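Local coordinates for DNA fragmentation factor subunit beta (Mus musculus, PDB 1V0D), which cuts chromosomal DNA during apoptosis, acting as a nuclease that drives DNA fragmentation and chromatin condensation, at residues 227-232 and 301-306; 282-287 and 322-327. One frame throughout, in Å; residues are numbered along the deposited sequence.

Contact 1 (227-232 and 301-306). With ZN (zinc ion), chain B.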
# COMPACT_ATOMS: atom_id res chain seq x y z
N PHE A 227 -2.41 -7.28 -15.41
CA PHE A 227 -0.99 -7.06 -15.17
C PHE A 227 -0.41 -8.23 -14.39
O PHE A 227 -1.08 -8.80 -13.52
CB PHE A 227 -0.74 -5.79 -14.37
CG PHE A 227 -1.22 -4.54 -15.04
CD1 PHE A 227 -2.58 -4.21 -15.06
CD2 PHE A 227 -0.32 -3.66 -15.64
CE1 PHE A 227 -3.03 -3.02 -15.66
CE2 PHE A 227 -0.75 -2.46 -16.24
CZ PHE A 227 -2.11 -2.15 -16.25
N SER A 228 0.83 -8.61 -14.70
CA SER A 228 1.49 -9.72 -14.02
C SER A 228 2.68 -9.20 -13.26
O SER A 228 3.46 -8.40 -13.78
CB SER A 228 1.96 -10.77 -15.01
OG SER A 228 0.88 -11.55 -15.48
N CYS A 229 2.83 -9.64 -12.02
CA CYS A 229 3.96 -9.21 -11.23
C CYS A 229 5.20 -9.72 -11.97
O CYS A 229 5.23 -10.86 -12.43
CB CYS A 229 3.90 -9.81 -9.83
SG CYS A 229 5.23 -9.28 -8.76
N GLN A 230 6.22 -8.88 -12.11
CA GLN A 230 7.43 -9.32 -12.78
C GLN A 230 8.44 -9.85 -11.75
O GLN A 230 9.63 -9.97 -12.06
CB GLN A 230 8.05 -8.17 -13.55
CG GLN A 230 7.10 -7.47 -14.49
CD GLN A 230 7.81 -6.45 -15.37
OE1 GLN A 230 7.27 -5.39 -15.69
NE2 GLN A 230 9.04 -6.78 -15.76
N GLY A 231 7.96 -10.16 -10.55
CA GLY A 231 8.81 -10.67 -9.49
C GLY A 231 9.80 -9.64 -8.97
O GLY A 231 9.96 -8.58 -9.57
N PRO A 232 10.49 -9.91 -7.85
CA PRO A 232 11.44 -8.90 -7.37
C PRO A 232 12.53 -8.55 -8.39
O PRO A 232 12.71 -9.25 -9.40
CB PRO A 232 12.00 -9.53 -6.09
CG PRO A 232 11.81 -10.99 -6.30
CD PRO A 232 10.46 -11.08 -6.95
N LYS A 301 10.49 -2.46 -13.07
CA LYS A 301 9.80 -3.74 -12.97
C LYS A 301 8.47 -3.45 -12.26
O LYS A 301 8.45 -2.74 -11.26
CB LYS A 301 10.61 -4.71 -12.11
CG LYS A 301 11.28 -5.88 -12.83
CD LYS A 301 11.77 -6.90 -11.78
CE LYS A 301 12.19 -8.27 -12.36
NZ LYS A 301 13.55 -8.29 -13.00
N LEU A 302 7.36 -3.96 -12.79
CA LEU A 302 6.07 -3.75 -12.15
C LEU A 302 5.86 -4.88 -11.15
O LEU A 302 5.62 -6.01 -11.55
CB LEU A 302 4.94 -3.78 -13.17
CG LEU A 302 3.51 -3.70 -12.60
CD1 LEU A 302 3.28 -2.38 -11.90
CD2 LEU A 302 2.51 -3.88 -13.73
N VAL A 303 5.97 -4.57 -9.86
CA VAL A 303 5.81 -5.61 -8.84
C VAL A 303 4.69 -5.40 -7.85
O VAL A 303 4.34 -4.27 -7.49
CB VAL A 303 7.10 -5.79 -7.99
CG1 VAL A 303 8.30 -6.07 -8.87
CG2 VAL A 303 7.35 -4.55 -7.15
N HIS A 304 4.15 -6.52 -7.39
CA HIS A 304 3.12 -6.57 -6.37
C HIS A 304 3.91 -6.19 -5.13
O HIS A 304 5.13 -6.34 -5.10
CB HIS A 304 2.58 -8.00 -6.30
CG HIS A 304 1.76 -8.31 -5.09
ND1 HIS A 304 2.31 -8.43 -3.83
CD2 HIS A 304 0.46 -8.65 -4.96
CE1 HIS A 304 1.38 -8.83 -2.98
NE2 HIS A 304 0.25 -8.98 -3.65
N ILE A 305 3.25 -5.68 -4.10
CA ILE A 305 3.97 -5.24 -2.91
C ILE A 305 4.83 -6.31 -2.22
O ILE A 305 5.85 -5.99 -1.60
CB ILE A 305 2.99 -4.61 -1.89
CG1 ILE A 305 3.78 -4.00 -0.74
CG2 ILE A 305 1.98 -5.65 -1.41
CD1 ILE A 305 2.93 -3.30 0.27
N ALA A 306 4.43 -7.57 -2.34
CA ALA A 306 5.18 -8.65 -1.70
C ALA A 306 6.49 -8.98 -2.45
O ALA A 306 7.33 -9.73 -1.96
CB ALA A 306 4.30 -9.91 -1.61
ZN ZN B . 5.13 -11.09 -7.24

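Contact 2 (282-287 and 322-327)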
# COMPACT_ATOMS: atom_id res chain seq x y z
N GLY A 282 32.87 16.41 -16.83
CA GLY A 282 33.50 17.24 -17.83
C GLY A 282 33.25 16.66 -19.20
O GLY A 282 33.14 17.39 -20.18
N ARG A 283 33.18 15.33 -19.28
CA ARG A 283 32.91 14.68 -20.55
C ARG A 283 31.44 14.90 -20.88
O ARG A 283 30.63 15.21 -19.99
CB ARG A 283 33.23 13.18 -20.47
CG ARG A 283 34.69 12.84 -20.72
CD ARG A 283 35.04 11.42 -20.26
NE ARG A 283 34.95 11.30 -18.80
CZ ARG A 283 34.97 10.15 -18.13
NH1 ARG A 283 35.09 8.98 -18.77
NH2 ARG A 283 34.86 10.16 -16.81
N GLU A 284 31.08 14.78 -22.15
CA GLU A 284 29.70 14.99 -22.56
C GLU A 284 28.85 13.81 -22.08
O GLU A 284 29.13 12.65 -22.40
CB GLU A 284 29.63 15.11 -24.08
CG GLU A 284 28.56 16.06 -24.59
CD GLU A 284 28.24 15.79 -26.05
OE1 GLU A 284 29.20 15.51 -26.81
OE2 GLU A 284 27.05 15.87 -26.44
N VAL A 285 27.79 14.12 -21.34
CA VAL A 285 26.91 13.09 -20.80
C VAL A 285 25.83 12.57 -21.74
O VAL A 285 25.09 13.33 -22.35
CB VAL A 285 26.23 13.57 -19.53
CG1 VAL A 285 25.28 12.51 -19.02
CG2 VAL A 285 27.26 13.89 -18.48
N ASN A 286 25.76 11.24 -21.84
CA ASN A 286 24.76 10.58 -22.67
C ASN A 286 23.47 10.50 -21.85
O ASN A 286 23.03 9.42 -21.47
CB ASN A 286 25.24 9.18 -23.03
CG ASN A 286 24.16 8.35 -23.70
OD1 ASN A 286 23.31 8.88 -24.42
ND2 ASN A 286 24.19 7.04 -23.47
N TRP A 287 22.87 11.67 -21.61
CA TRP A 287 21.65 11.76 -20.82
C TRP A 287 20.52 10.82 -21.23
O TRP A 287 19.68 10.47 -20.40
CB TRP A 287 21.14 13.22 -20.78
CG TRP A 287 20.59 13.75 -22.07
CD1 TRP A 287 21.23 14.59 -22.94
CD2 TRP A 287 19.30 13.50 -22.62
NE1 TRP A 287 20.40 14.86 -24.01
CE2 TRP A 287 19.21 14.21 -23.84
CE3 TRP A 287 18.20 12.73 -22.20
CZ2 TRP A 287 18.07 14.18 -24.65
CZ3 TRP A 287 17.05 12.70 -23.01
CH2 TRP A 287 17.00 13.42 -24.22
N ILE A 322 27.54 5.82 -19.87
CA ILE A 322 27.34 7.12 -19.24
C ILE A 322 27.71 8.32 -20.12
O ILE A 322 26.99 9.32 -20.14
CB ILE A 322 28.10 7.18 -17.90
CG1 ILE A 322 27.47 6.18 -16.92
CG2 ILE A 322 28.08 8.59 -17.33
CD1 ILE A 322 28.18 6.05 -15.59
N TYR A 323 28.82 8.22 -20.86
CA TYR A 323 29.24 9.33 -21.71
C TYR A 323 29.12 9.09 -23.20
O TYR A 323 29.16 7.95 -23.67
CB TYR A 323 30.68 9.73 -21.39
CG TYR A 323 30.93 10.07 -19.94
CD1 TYR A 323 31.53 9.15 -19.09
CD2 TYR A 323 30.56 11.30 -19.42
CE1 TYR A 323 31.77 9.45 -17.76
CE2 TYR A 323 30.79 11.61 -18.09
CZ TYR A 323 31.40 10.68 -17.27
OH TYR A 323 31.61 10.95 -15.93
N ARG A 324 28.95 10.17 -23.95
CA ARG A 324 28.81 10.08 -25.40
C ARG A 324 30.17 9.78 -26.02
O ARG A 324 31.16 10.44 -25.71
CB ARG A 324 28.28 11.39 -25.99
CG ARG A 324 26.82 11.67 -25.70
CD ARG A 324 26.33 12.84 -26.54
NE ARG A 324 25.09 13.42 -26.03
CZ ARG A 324 23.96 12.74 -25.85
NH1 ARG A 324 23.91 11.45 -26.13
NH2 ARG A 324 22.89 13.37 -25.39
N PRO A 325 30.22 8.78 -26.91
CA PRO A 325 31.42 8.33 -27.62
C PRO A 325 32.06 9.47 -28.38
O PRO A 325 31.38 10.19 -29.11
CB PRO A 325 30.88 7.27 -28.57
CG PRO A 325 29.76 6.69 -27.81
CD PRO A 325 29.07 7.92 -27.26
N GLN A 326 33.36 9.65 -28.20
CA GLN A 326 34.09 10.70 -28.90
C GLN A 326 34.40 10.12 -30.28
O GLN A 326 35.13 9.12 -30.39
CB GLN A 326 35.39 11.05 -28.17
N THR A 327 33.82 10.71 -31.33
CA THR A 327 34.04 10.23 -32.69
C THR A 327 35.47 10.53 -33.13
O THR A 327 35.79 11.66 -33.51
CB THR A 327 33.04 10.87 -33.68
OG1 THR A 327 31.71 10.43 -33.37
CG2 THR A 327 33.37 10.46 -35.12

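Contact 1 (227-232 and 301-306)
The Phe227 ring meets Leu302 obliquely, its CD2 lying 3.4 Å from Leu302 CD2, while the ring of Phe256 comes up to it from elsewhere. The His304 ring takes Ala306 N at its edge and in its plane, at ND1, and stacks on His242. This histidine ring lies beside a zinc site, probably structural, that adjoins the ββα-metal (His-Me finger) nuclease fold, to which strand 300-303 belongs. Cys229, Cys238, His242 and Cys307 hold the zinc ion. With SG anti to its backbone N (chi1 -178°), Cys229 reaches both the zinc, 2.4 Å from SG, and the facing chain, where His304 N donates a nearly straight bond to the same sulfur (3.3 Å). Gly231 N adds a weak bond to SG, so two amides and a metal share the thiolate, and they probably help to stabilise its negative charge. Further along, Gln230 clasps Leu302 at both backbone poles: Gln230 N donates to Leu302 O (3.0 Å), and its side chain, extended beyond CG, reaches across so that OE1 accepts a weak bond from Leu302 N. Lys301 runs obliquely past Gln230, and its CE rests 3.2 Å from Pro232 O.

Contact 2 (282-287 and 322-327)
Asn286 N donates to Ile322 O at 2.8 Å, the shorter of two backbone bonds that join these loops. The other runs from Arg324 N to Glu284 O (2.9 Å), and together they frame Val285 and Tyr323 as a non-hydrogen-bonded pair in a single antiparallel bridge. Beyond it the 282-287 chain folds into an inverse gamma turn centred on Asn286, whose ND2 donates to Arg321 O. On one flank the guanidinium of Arg283 lies flat on a face of the Tyr323 ring, planes 26° apart, an off-centre cation-pi pair with CZ 3.8 Å from the ring centroid. The bend of Arg283 at chi3 (-66°) brings the group over the ring, and NH2 forms a salt bridge with Asp281. The other ring face carries Ile322 CG2, and Glu284 O sits at the edge. With an alanine in place of the tyrosine, the Arg283 guanidinium would probably lose its flat partner and Ile322 CG2 the ring face it covers. On the other flank Arg324 extends across Asn286, with Val285 O over one guanidinium face; its NE forms a salt bridge with Glu284 OE2 (3.2 Å), though the hydrogen bond within it is weak, while NH2 pairs with Glu288. The junction lies on the surface between helices: Val285 and Ile322 both reach Ala278 of helix 267-281 and Phe290 of helix 287-295, and Trp287 packs on helix 186-202.

Overall arrangement
Both contacts lie in the nuclease part of the chain, their centres 34 Å apart and their nearest atoms about 17 Å apart without touching. Along the chain the segments alternate: 227-232, 282-287, 301-306, 322-327. Contact 1 is buried near the centre of the chain and joins the zinc site to strand 300-303, which pairs antiparallel with strand 260-263; Asp262 of that partner and His308, just beyond 301-306, bind the magnesium ion. Contact 2 is peripheral, tying the loop between helices 267-281 and 287-295 to the C-terminal tail. The chain thus runs from the zinc region through the helices to strand 300-303, just ahead of metal ligands Cys307 and His308, before its tail returns to the helical end.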